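Local atomic coordinates of uncharacterized protein MJ0754 (Methanocaldococcus jannaschii, PDB entry 3Q4N), a protein that is of unknown function but has a ferritin-like four-helix bundle and probably binds metal ions at a dinuclear centre. Residues L38-F47 / G98-V108; Q11-L21 / W123-I132. All coordinates share one frame; numbering follows the deposited sequence.

Contact 1: L38-F47 / G98-V108; sequences LYNKWKLQIF and GDKSEVDALKV
Leu38 and Trp42, at the C-terminal end of their helix, face Ala105 and Glu102 in the first turn of helix 102-108; the short helix axes run nearly antiparallel, at 166° and 11.0 Å apart. Trp42 is the principal link. With CG anti to the carbonyl carbon (chi1 -61°), its indole turns toward residues 98-101, where NE1 donates in the ring plane to Gly98 O at 3.1 Å, a fairly straight bond that lies in the carbonyl plane. Glu102 N lies over one face of the ring near the rim, and Lys41 CG sits against the rim of the opposite face. Trp42 CD1 meets Ala105 CB at 3.6 Å, and Phe47 CZ comes within 3.7 Å of Ala105 CB; alanine suits this position because a single methyl leaves room for both rings to close in. Deeper in, the two methyls of Leu38 divide the work, CD2 lying against Gly98 O and CD1 beside Ala105 and Val108. At the surface Lys41 crosses Asp99 at about a right angle and offers only a long salt bridge, NZ to OD1 3.8 Å. Ser101 is the N-cap of the second helix, OG accepting from Asp104 N at 2.8 Å. Replacing Trp42 with an alanine would probably leave Gly98 O without its indole donor and open a gap beside Glu102. Leu106 packs on Met153 and Leu154 of helix 130-155, and the whole is packing at one end of a ferritin-like four-helix bundle, where the turn between helices 15-42 and 45-68 meets the end of helix 85-98 and the start of helix 102-125.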
loop_
_atom_site.group_PDB
_atom_site.type_symbol
_atom_site.label_atom_id
_atom_site.label_comp_id
_atom_site.label_asym_id
_atom_site.label_seq_id
_atom_site.Cartn_x
_atom_site.Cartn_y
_atom_site.Cartn_z
ATOM N N LEU B 38 -12.724 7.636 -18.045
ATOM C CA LEU B 38 -13.099 8.908 -17.463
ATOM C C LEU B 38 -13.067 10.018 -18.491
ATOM O O LEU B 38 -13.817 10.994 -18.394
ATOM C CB LEU B 38 -12.187 9.221 -16.283
ATOM C CG LEU B 38 -12.612 8.464 -15.030
ATOM C CD1 LEU B 38 -11.637 8.680 -13.875
ATOM C CD2 LEU B 38 -14.035 8.866 -14.626
ATOM N N TYR B 39 -12.190 9.860 -19.475
ATOM C CA TYR B 39 -12.183 10.742 -20.596
ATOM C C TYR B 39 -13.488 10.563 -21.334
ATOM O O TYR B 39 -14.121 11.548 -21.689
ATOM C CB TYR B 39 -11.043 10.409 -21.510
ATOM C CG TYR B 39 -10.969 11.291 -22.728
ATOM C CD1 TYR B 39 -11.414 10.831 -23.966
ATOM C CD2 TYR B 39 -10.434 12.588 -22.649
ATOM C CE1 TYR B 39 -11.332 11.637 -25.098
ATOM C CE2 TYR B 39 -10.347 13.410 -23.780
ATOM C CZ TYR B 39 -10.795 12.919 -24.997
ATOM O OH TYR B 39 -10.721 13.697 -26.121
ATOM N N ASN B 40 -13.903 9.314 -21.564
ATOM C CA ASN B 40 -15.199 9.076 -22.240
ATOM C C ASN B 40 -16.339 9.764 -21.512
ATOM O O ASN B 40 -17.242 10.306 -22.169
ATOM C CB ASN B 40 -15.506 7.587 -22.485
ATOM C CG ASN B 40 -14.657 6.987 -23.626
ATOM O OD1 ASN B 40 -14.257 7.690 -24.570
ATOM N ND2 ASN B 40 -14.382 5.678 -23.540
ATOM N N LYS B 41 -16.254 9.792 -20.172
ATOM C CA LYS B 41 -17.275 10.412 -19.334
ATOM C C LYS B 41 -17.226 11.932 -19.338
ATOM O O LYS B 41 -18.257 12.564 -19.544
ATOM C CB LYS B 41 -17.238 9.902 -17.894
ATOM C CG LYS B 41 -18.192 10.677 -16.970
ATOM C CD LYS B 41 -19.592 10.832 -17.617
ATOM C CE LYS B 41 -20.489 11.866 -16.921
ATOM N NZ LYS B 41 -21.073 11.341 -15.628
ATOM N N TRP B 42 -16.039 12.497 -19.108
ATOM C CA TRP B 42 -15.865 13.937 -18.850
ATOM C C TRP B 42 -15.179 14.716 -19.947
ATOM O O TRP B 42 -15.345 15.926 -20.019
ATOM C CB TRP B 42 -15.092 14.175 -17.547
ATOM C CG TRP B 42 -15.782 13.626 -16.376
ATOM C CD1 TRP B 42 -15.387 12.569 -15.626
ATOM C CD2 TRP B 42 -17.020 14.085 -15.822
ATOM N NE1 TRP B 42 -16.293 12.333 -14.626
ATOM C CE2 TRP B 42 -17.314 13.245 -14.720
ATOM C CE3 TRP B 42 -17.912 15.133 -16.144
ATOM C CZ2 TRP B 42 -18.474 13.410 -13.930
ATOM C CZ3 TRP B 42 -19.067 15.295 -15.368
ATOM C CH2 TRP B 42 -19.334 14.433 -14.269
ATOM N N LYS B 43 -14.376 14.039 -20.763
ATOM C CA LYS B 43 -13.727 14.661 -21.924
ATOM C C LYS B 43 -12.582 15.630 -21.569
ATOM O O LYS B 43 -12.255 16.556 -22.360
ATOM C CB LYS B 43 -14.773 15.348 -22.816
ATOM C CG LYS B 43 -15.086 14.606 -24.106
ATOM C CD LYS B 43 -15.765 13.229 -23.904
ATOM C CE LYS B 43 -16.907 13.011 -24.921
ATOM N NZ LYS B 43 -16.632 13.574 -26.294
ATOM N N LEU B 44 -11.976 15.412 -20.393
ATOM C CA LEU B 44 -10.849 16.223 -19.933
ATOM C C LEU B 44 -9.567 15.721 -20.564
ATOM O O LEU B 44 -9.202 14.557 -20.390
ATOM C CB LEU B 44 -10.733 16.215 -18.403
ATOM C CG LEU B 44 -11.835 16.932 -17.613
ATOM C CD1 LEU B 44 -11.675 16.695 -16.116
ATOM C CD2 LEU B 44 -11.903 18.431 -17.954
ATOM N N GLN B 45 -8.893 16.623 -21.286
ATOM C CA GLN B 45 -7.725 16.311 -22.126
ATOM C C GLN B 45 -6.664 15.502 -21.416
ATOM O O GLN B 45 -6.061 14.600 -21.987
ATOM C CB GLN B 45 -7.077 17.593 -22.664
ATOM C CG GLN B 45 -6.188 17.370 -23.902
ATOM C CD GLN B 45 -6.943 16.684 -25.029
ATOM O OE1 GLN B 45 -8.075 17.074 -25.379
ATOM N NE2 GLN B 45 -6.331 15.648 -25.598
ATOM N N ILE B 46 -6.447 15.854 -20.166
ATOM C CA ILE B 46 -5.508 15.186 -19.292
ATOM C C ILE B 46 -5.668 13.655 -19.259
ATOM O O ILE B 46 -4.677 12.903 -19.246
ATOM C CB ILE B 46 -5.654 15.794 -17.881
ATOM C CG1 ILE B 46 -4.655 15.186 -16.904
ATOM C CG2 ILE B 46 -7.104 15.691 -17.397
ATOM C CD1 ILE B 46 -4.401 16.050 -15.723
ATOM N N PHE B 47 -6.917 13.199 -19.265
ATOM C CA PHE B 47 -7.202 11.775 -19.258
ATOM C C PHE B 47 -6.766 11.107 -20.539
ATOM O O PHE B 47 -6.191 10.013 -20.501
ATOM C CB PHE B 47 -8.666 11.538 -18.971
ATOM C CG PHE B 47 -9.031 11.849 -17.560
ATOM C CD1 PHE B 47 -8.331 11.253 -16.509
ATOM C CD2 PHE B 47 -10.043 12.756 -17.273
ATOM C CE1 PHE B 47 -8.645 11.536 -15.207
ATOM C CE2 PHE B 47 -10.370 13.043 -15.967
ATOM C CZ PHE B 47 -9.669 12.429 -14.929
ATOM N N GLY B 98 -15.005 8.239 -9.531
ATOM C CA GLY B 98 -14.705 9.276 -10.509
ATOM C C GLY B 98 -15.832 9.627 -11.450
ATOM O O GLY B 98 -15.773 10.652 -12.134
ATOM N N ASP B 99 -16.859 8.782 -11.497
ATOM C CA ASP B 99 -17.990 9.005 -12.396
ATOM C C ASP B 99 -18.970 9.973 -11.763
ATOM O O ASP B 99 -20.031 10.255 -12.330
ATOM C CB ASP B 99 -18.710 7.689 -12.718
ATOM C CG ASP B 99 -19.272 7.654 -14.138
ATOM O OD1 ASP B 99 -20.514 7.786 -14.283
ATOM O OD2 ASP B 99 -18.469 7.498 -15.101
ATOM N N LYS B 100 -18.609 10.477 -10.584
ATOM C CA LYS B 100 -19.488 11.341 -9.798
ATOM C C LYS B 100 -19.300 12.847 -10.066
ATOM O O LYS B 100 -20.284 13.586 -10.219
ATOM C CB LYS B 100 -19.387 11.005 -8.310
ATOM C CG LYS B 100 -20.164 9.746 -7.905
ATOM C CD LYS B 100 -20.396 9.724 -6.405
ATOM C CE LYS B 100 -19.156 9.283 -5.630
ATOM N NZ LYS B 100 -19.346 7.891 -5.146
ATOM N N SER B 101 -18.049 13.304 -10.127
ATOM C CA SER B 101 -17.777 14.684 -10.517
ATOM C C SER B 101 -16.458 14.817 -11.251
ATOM O O SER B 101 -15.566 14.004 -11.073
ATOM C CB SER B 101 -17.795 15.615 -9.294
ATOM O OG SER B 101 -16.575 15.579 -8.571
ATOM N N GLU B 102 -16.338 15.863 -12.061
ATOM C CA GLU B 102 -15.035 16.338 -12.517
ATOM C C GLU B 102 -13.988 16.355 -11.401
ATOM O O GLU B 102 -12.938 15.725 -11.526
ATOM C CB GLU B 102 -15.159 17.726 -13.121
ATOM C CG GLU B 102 -15.567 17.681 -14.564
ATOM C CD GLU B 102 -15.979 19.028 -15.095
ATOM O OE1 GLU B 102 -15.798 19.266 -16.309
ATOM O OE2 GLU B 102 -16.495 19.845 -14.301
ATOM N N VAL B 103 -14.263 17.053 -10.305
ATOM C CA VAL B 103 -13.317 17.059 -9.198
ATOM C C VAL B 103 -12.973 15.609 -8.767
ATOM O O VAL B 103 -11.815 15.312 -8.425
ATOM C CB VAL B 103 -13.819 17.921 -8.009
ATOM C CG1 VAL B 103 -12.710 18.096 -6.955
ATOM C CG2 VAL B 103 -14.342 19.294 -8.498
ATOM N N ASP B 104 -13.965 14.710 -8.827
ATOM C CA ASP B 104 -13.756 13.307 -8.456
ATOM C C ASP B 104 -12.836 12.572 -9.409
ATOM O O ASP B 104 -11.781 12.068 -8.995
ATOM C CB ASP B 104 -15.075 12.562 -8.333
ATOM C CG ASP B 104 -15.767 12.820 -6.989
ATOM O OD1 ASP B 104 -15.071 13.210 -6.016
ATOM O OD2 ASP B 104 -17.008 12.631 -6.905
ATOM N N ALA B 105 -13.246 12.508 -10.676
ATOM C CA ALA B 105 -12.374 12.076 -11.778
ATOM C C ALA B 105 -10.942 12.462 -11.489
ATOM O O ALA B 105 -10.058 11.615 -11.450
ATOM C CB ALA B 105 -12.812 12.703 -13.078
ATOM N N LEU B 106 -10.731 13.752 -11.255
ATOM C CA LEU B 106 -9.414 14.300 -10.932
ATOM C C LEU B 106 -8.762 13.682 -9.686
ATOM O O LEU B 106 -7.588 13.333 -9.721
ATOM C CB LEU B 106 -9.521 15.810 -10.779
ATOM C CG LEU B 106 -9.435 16.576 -12.085
ATOM C CD1 LEU B 106 -9.587 18.049 -11.812
ATOM C CD2 LEU B 106 -8.104 16.297 -12.746
ATOM N N LYS B 107 -9.527 13.546 -8.599
ATOM C CA LYS B 107 -9.014 12.936 -7.371
ATOM C C LYS B 107 -8.641 11.468 -7.580
ATOM O O LYS B 107 -7.600 11.018 -7.110
ATOM C CB LYS B 107 -10.023 13.065 -6.225
ATOM C CG LYS B 107 -10.294 14.490 -5.734
ATOM C CD LYS B 107 -11.084 14.437 -4.414
ATOM C CE LYS B 107 -11.779 15.758 -4.037
ATOM N NZ LYS B 107 -10.844 16.749 -3.402
ATOM N N VAL B 108 -9.493 10.731 -8.287
ATOM C CA VAL B 108 -9.204 9.342 -8.632
ATOM C C VAL B 108 -7.855 9.239 -9.336
ATOM O O VAL B 108 -7.027 8.391 -9.001
ATOM C CB VAL B 108 -10.263 8.760 -9.557
ATOM C CG1 VAL B 108 -9.801 7.433 -10.059
ATOM C CG2 VAL B 108 -11.577 8.604 -8.836
#

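Contact 2: Q11-L21 / W123-I132; sequences QPISEEEKEGL and WINKTDNEDI
Glu17 and Thr127 make the central polar link between the start of helix 15-42 and the turn that joins helices 102-125 and 130-155. Thr127 OG1 donates to Glu17 OE2 at 2.5 Å, on the anti lone pair, the two side chains crossing at about a right angle. Glu17 gets there with CG anti to the carbonyl carbon (chi1 -82°) and an extended chain beyond it. The same OE2 also takes a weak bond from Asn129 N, while Ser14 and Glu17 form a capping box: Ser14 OG accepts from Glu17 N, and the return bond from Ser14 N to Glu17 OE1 is modelled too short to be taken at face value. One carboxylate thus ties a helix start to the facing turn. That turn is itself braced: Asn129 N donates almost straight to Thr127 OG1 at 2.9 Å, an ST turn, and Asn129 OD1 caps the next helix by accepting from Ile132 N at 3.2 Å. Threonine and asparagine suit these places, since the hydroxyl both donates and accepts and the short amide reaches forward to the first backbone N-H groups of the helix that follows. At the rim Gln11 OE1 takes only a weak bond from Glu130 N.

Gly20 CA sits 3.4 Å from the centroid of the six-membered ring of Trp123, almost exactly on its normal, a CH-pi contact in which glycine lets the indole approach the helix backbone directly.

Apolar contacts line the inner side: Ile13 CD1 meets Ile132 CD1 at 3.8 Å, and Leu21 CD2 lies 4.1 Å from Ile132 CG1.

Around this end, Leu64 and Leu65 of helix 45-68 pack on Leu21, Tyr68 bonds to Asp131, and Tyr136 of helix 130-155 touches both Leu21 and Trp123. On the outer side, Glu19 accepts from the backbone N of Lys168 and of Glu169 of the second subunit.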
loop_
_atom_site.group_PDB
_atom_site.type_symbol
_atom_site.label_atom_id
_atom_site.label_comp_id
_atom_site.label_asym_id
_atom_site.label_seq_id
_atom_site.Cartn_x
_atom_site.Cartn_y
_atom_site.Cartn_z
ATOM N N GLN B 11 19.883 -11.107 -16.868
ATOM C CA GLN B 11 20.311 -11.164 -15.462
ATOM C C GLN B 11 19.518 -12.122 -14.541
ATOM O O GLN B 11 18.580 -12.796 -14.992
ATOM C CB GLN B 11 20.342 -9.745 -14.878
ATOM C CG GLN B 11 21.529 -8.923 -15.354
ATOM C CD GLN B 11 21.439 -7.468 -14.943
ATOM O OE1 GLN B 11 21.639 -7.116 -13.765
ATOM N NE2 GLN B 11 21.156 -6.603 -15.921
ATOM N N PRO B 12 19.935 -12.213 -13.255
ATOM C CA PRO B 12 19.268 -13.018 -12.192
ATOM C C PRO B 12 17.817 -12.598 -11.739
ATOM O O PRO B 12 17.646 -11.638 -10.957
ATOM C CB PRO B 12 20.268 -12.932 -11.014
ATOM C CG PRO B 12 21.205 -11.752 -11.346
ATOM C CD PRO B 12 21.287 -11.766 -12.837
ATOM N N ILE B 13 16.798 -13.331 -12.206
ATOM C CA ILE B 13 15.386 -13.078 -11.823
ATOM C C ILE B 13 14.877 -14.046 -10.735
ATOM O O ILE B 13 15.130 -15.247 -10.803
ATOM C CB ILE B 13 14.419 -13.092 -13.061
ATOM C CG1 ILE B 13 13.200 -12.214 -12.810
ATOM C CG2 ILE B 13 13.964 -14.503 -13.430
ATOM C CD1 ILE B 13 13.367 -10.805 -13.303
ATOM N N SER B 14 14.154 -13.514 -9.752
ATOM C CA SER B 14 13.590 -14.309 -8.662
ATOM C C SER B 14 12.065 -14.363 -8.701
ATOM O O SER B 14 11.425 -13.746 -9.553
ATOM C CB SER B 14 14.020 -13.733 -7.323
ATOM O OG SER B 14 13.120 -12.724 -6.902
ATOM N N GLU B 15 11.499 -15.088 -7.742
ATOM C CA GLU B 15 10.060 -15.322 -7.685
ATOM C C GLU B 15 9.220 -14.101 -7.407
ATOM O O GLU B 15 8.327 -13.813 -8.198
ATOM C CB GLU B 15 9.722 -16.461 -6.727
ATOM C CG GLU B 15 9.490 -17.767 -7.440
ATOM C CD GLU B 15 10.020 -17.752 -8.881
ATOM O OE1 GLU B 15 11.247 -17.570 -9.095
ATOM O OE2 GLU B 15 9.198 -17.921 -9.807
ATOM N N GLU B 16 9.480 -13.388 -6.306
ATOM C CA GLU B 16 8.785 -12.113 -6.094
ATOM C C GLU B 16 9.182 -11.055 -7.136
ATOM O O GLU B 16 8.323 -10.302 -7.572
ATOM C CB GLU B 16 8.735 -11.596 -4.628
ATOM C CG GLU B 16 10.057 -11.389 -3.908
ATOM C CD GLU B 16 10.696 -12.718 -3.429
ATOM O OE1 GLU B 16 10.882 -13.651 -4.265
ATOM O OE2 GLU B 16 11.022 -12.825 -2.214
ATOM N N GLU B 17 10.440 -11.034 -7.585
ATOM C CA GLU B 17 10.809 -10.242 -8.777
ATOM C C GLU B 17 9.856 -10.538 -9.950
ATOM O O GLU B 17 9.346 -9.606 -10.585
ATOM C CB GLU B 17 12.259 -10.506 -9.223
ATOM C CG GLU B 17 13.376 -9.730 -8.481
ATOM C CD GLU B 17 14.807 -10.117 -8.945
ATOM O OE1 GLU B 17 15.071 -11.312 -9.210
ATOM O OE2 GLU B 17 15.687 -9.228 -9.034
ATOM N N LYS B 18 9.634 -11.829 -10.231
ATOM C CA LYS B 18 8.640 -12.292 -11.217
ATOM C C LYS B 18 7.282 -11.721 -10.876
ATOM O O LYS B 18 6.660 -11.043 -11.700
ATOM C CB LYS B 18 8.511 -13.828 -11.242
ATOM C CG LYS B 18 9.513 -14.571 -12.121
ATOM C CD LYS B 18 9.042 -16.004 -12.462
ATOM C CE LYS B 18 10.208 -17.025 -12.590
ATOM N NZ LYS B 18 11.287 -16.698 -13.600
ATOM N N GLU B 19 6.845 -11.999 -9.649
ATOM C CA GLU B 19 5.523 -11.611 -9.165
ATOM C C GLU B 19 5.227 -10.124 -9.333
ATOM O O GLU B 19 4.107 -9.745 -9.688
ATOM C CB GLU B 19 5.356 -11.996 -7.703
ATOM C CG GLU B 19 4.076 -11.467 -7.097
ATOM C CD GLU B 19 3.920 -11.798 -5.610
ATOM O OE1 GLU B 19 3.020 -11.158 -5.008
ATOM O OE2 GLU B 19 4.660 -12.677 -5.055
ATOM N N GLY B 20 6.235 -9.296 -9.061
ATOM C CA GLY B 20 6.121 -7.850 -9.184
ATOM C C GLY B 20 5.813 -7.435 -10.607
ATOM O O GLY B 20 4.768 -6.813 -10.887
ATOM N N LEU B 21 6.740 -7.780 -11.502
ATOM C CA LEU B 21 6.527 -7.663 -12.934
ATOM C C LEU B 21 5.063 -7.940 -13.361
ATOM O O LEU B 21 4.425 -7.059 -13.947
ATOM C CB LEU B 21 7.504 -8.578 -13.672
ATOM C CG LEU B 21 8.948 -8.106 -13.938
ATOM C CD1 LEU B 21 9.524 -8.850 -15.150
ATOM C CD2 LEU B 21 9.088 -6.584 -14.168
ATOM N N TRP B 123 8.121 -2.271 -4.806
ATOM C CA TRP B 123 8.744 -3.260 -5.697
ATOM C C TRP B 123 10.240 -3.077 -5.995
ATOM O O TRP B 123 10.997 -4.054 -6.039
ATOM C CB TRP B 123 7.970 -3.371 -7.004
ATOM C CG TRP B 123 6.637 -4.054 -6.880
ATOM C CD1 TRP B 123 5.409 -3.531 -7.204
ATOM C CD2 TRP B 123 6.390 -5.386 -6.413
ATOM N NE1 TRP B 123 4.420 -4.451 -6.957
ATOM C CE2 TRP B 123 4.992 -5.597 -6.468
ATOM C CE3 TRP B 123 7.213 -6.422 -5.948
ATOM C CZ2 TRP B 123 4.402 -6.796 -6.075
ATOM C CZ3 TRP B 123 6.624 -7.615 -5.559
ATOM C CH2 TRP B 123 5.234 -7.792 -5.624
ATOM N N ILE B 124 10.654 -1.834 -6.215
ATOM C CA ILE B 124 12.056 -1.510 -6.389
ATOM C C ILE B 124 12.836 -2.045 -5.191
ATOM O O ILE B 124 13.841 -2.751 -5.357
ATOM C CB ILE B 124 12.261 0.005 -6.516
ATOM C CG1 ILE B 124 11.892 0.464 -7.917
ATOM C CG2 ILE B 124 13.709 0.399 -6.183
ATOM C CD1 ILE B 124 11.672 1.960 -8.022
ATOM N N ASN B 125 12.346 -1.734 -3.993
ATOM C CA ASN B 125 12.972 -2.155 -2.741
ATOM C C ASN B 125 13.147 -3.662 -2.599
ATOM O O ASN B 125 14.070 -4.132 -1.932
ATOM C CB ASN B 125 12.180 -1.597 -1.562
ATOM C CG ASN B 125 12.474 -0.123 -1.316
ATOM O OD1 ASN B 125 11.664 0.755 -1.635
ATOM N ND2 ASN B 125 13.650 0.155 -0.759
ATOM N N LYS B 126 12.260 -4.409 -3.245
ATOM C CA LYS B 126 12.335 -5.853 -3.236
ATOM C C LYS B 126 13.200 -6.454 -4.360
ATOM O O LYS B 126 12.980 -7.615 -4.727
ATOM C CB LYS B 126 10.930 -6.438 -3.320
ATOM C CG LYS B 126 10.184 -6.493 -2.009
ATOM C CD LYS B 126 9.613 -7.906 -1.817
ATOM C CE LYS B 126 8.110 -7.872 -1.653
ATOM N NZ LYS B 126 7.708 -6.698 -0.822
ATOM N N THR B 127 14.172 -5.701 -4.900
ATOM C CA THR B 127 15.042 -6.235 -5.983
ATOM C C THR B 127 16.427 -5.624 -6.254
ATOM O O THR B 127 16.632 -4.411 -6.110
ATOM C CB THR B 127 14.322 -6.247 -7.372
ATOM O OG1 THR B 127 15.189 -6.872 -8.332
ATOM C CG2 THR B 127 13.975 -4.820 -7.871
ATOM N N ASP B 128 17.355 -6.470 -6.711
ATOM C CA ASP B 128 18.596 -5.966 -7.305
ATOM C C ASP B 128 18.848 -6.467 -8.735
ATOM O O ASP B 128 19.994 -6.547 -9.168
ATOM C CB ASP B 128 19.835 -6.234 -6.422
ATOM C CG ASP B 128 19.518 -6.257 -4.932
ATOM O OD1 ASP B 128 19.109 -5.210 -4.352
ATOM O OD2 ASP B 128 19.702 -7.340 -4.332
ATOM N N ASN B 129 17.800 -6.802 -9.475
ATOM C CA ASN B 129 17.960 -7.005 -10.921
ATOM C C ASN B 129 18.102 -5.644 -11.592
ATOM O O ASN B 129 17.124 -4.923 -11.741
ATOM C CB ASN B 129 16.774 -7.780 -11.506
ATOM C CG ASN B 129 16.861 -7.961 -13.013
ATOM O OD1 ASN B 129 17.125 -7.018 -13.751
ATOM N ND2 ASN B 129 16.600 -9.183 -13.477
ATOM N N GLU B 130 19.316 -5.288 -11.997
ATOM C CA GLU B 130 19.574 -3.941 -12.518
ATOM C C GLU B 130 18.703 -3.482 -13.736
ATOM O O GLU B 130 18.534 -2.281 -13.955
ATOM C CB GLU B 130 21.075 -3.743 -12.767
ATOM C CG GLU B 130 21.535 -2.276 -12.675
ATOM C CD GLU B 130 21.509 -1.724 -11.247
ATOM O OE1 GLU B 130 22.402 -2.099 -10.451
ATOM O OE2 GLU B 130 20.603 -0.905 -10.926
ATOM N N ASP B 131 18.148 -4.424 -14.501
ATOM C CA ASP B 131 17.203 -4.125 -15.593
ATOM C C ASP B 131 15.843 -3.654 -15.069
ATOM O O ASP B 131 15.392 -2.527 -15.352
ATOM C CB ASP B 131 16.970 -5.368 -16.460
ATOM C CG ASP B 131 18.098 -5.634 -17.431
ATOM O OD1 ASP B 131 19.029 -4.791 -17.490
ATOM O OD2 ASP B 131 18.044 -6.692 -18.129
ATOM N N ILE B 132 15.178 -4.552 -14.337
ATOM C CA ILE B 132 13.931 -4.262 -13.638
ATOM C C ILE B 132 14.038 -2.910 -12.982
ATOM O O ILE B 132 13.240 -2.029 -13.299
ATOM C CB ILE B 132 13.643 -5.317 -12.550
ATOM C CG1 ILE B 132 13.074 -6.593 -13.158
ATOM C CG2 ILE B 132 12.641 -4.809 -11.550
ATOM C CD1 ILE B 132 13.932 -7.206 -14.228
#

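Contacts 1 and 2 join the same two antiparallel helices, 15-42 and 102-125, at their two ends. Contact 1 holds the C-terminal end of the first to the N-terminal end of the second, and contact 2 does the reverse. Their centres are 34 Å apart and their nearest atoms about 17 Å apart, on opposite sides of the chain's centre, so neither touches the other and the helices carry the connection. In sequence contact 1 falls between the two segments of contact 2. Only contact 2 meets the second subunit. In ferritin-like proteins the dinuclear metal centre lies within the bundle, so here both contacts probably flank it from the ends.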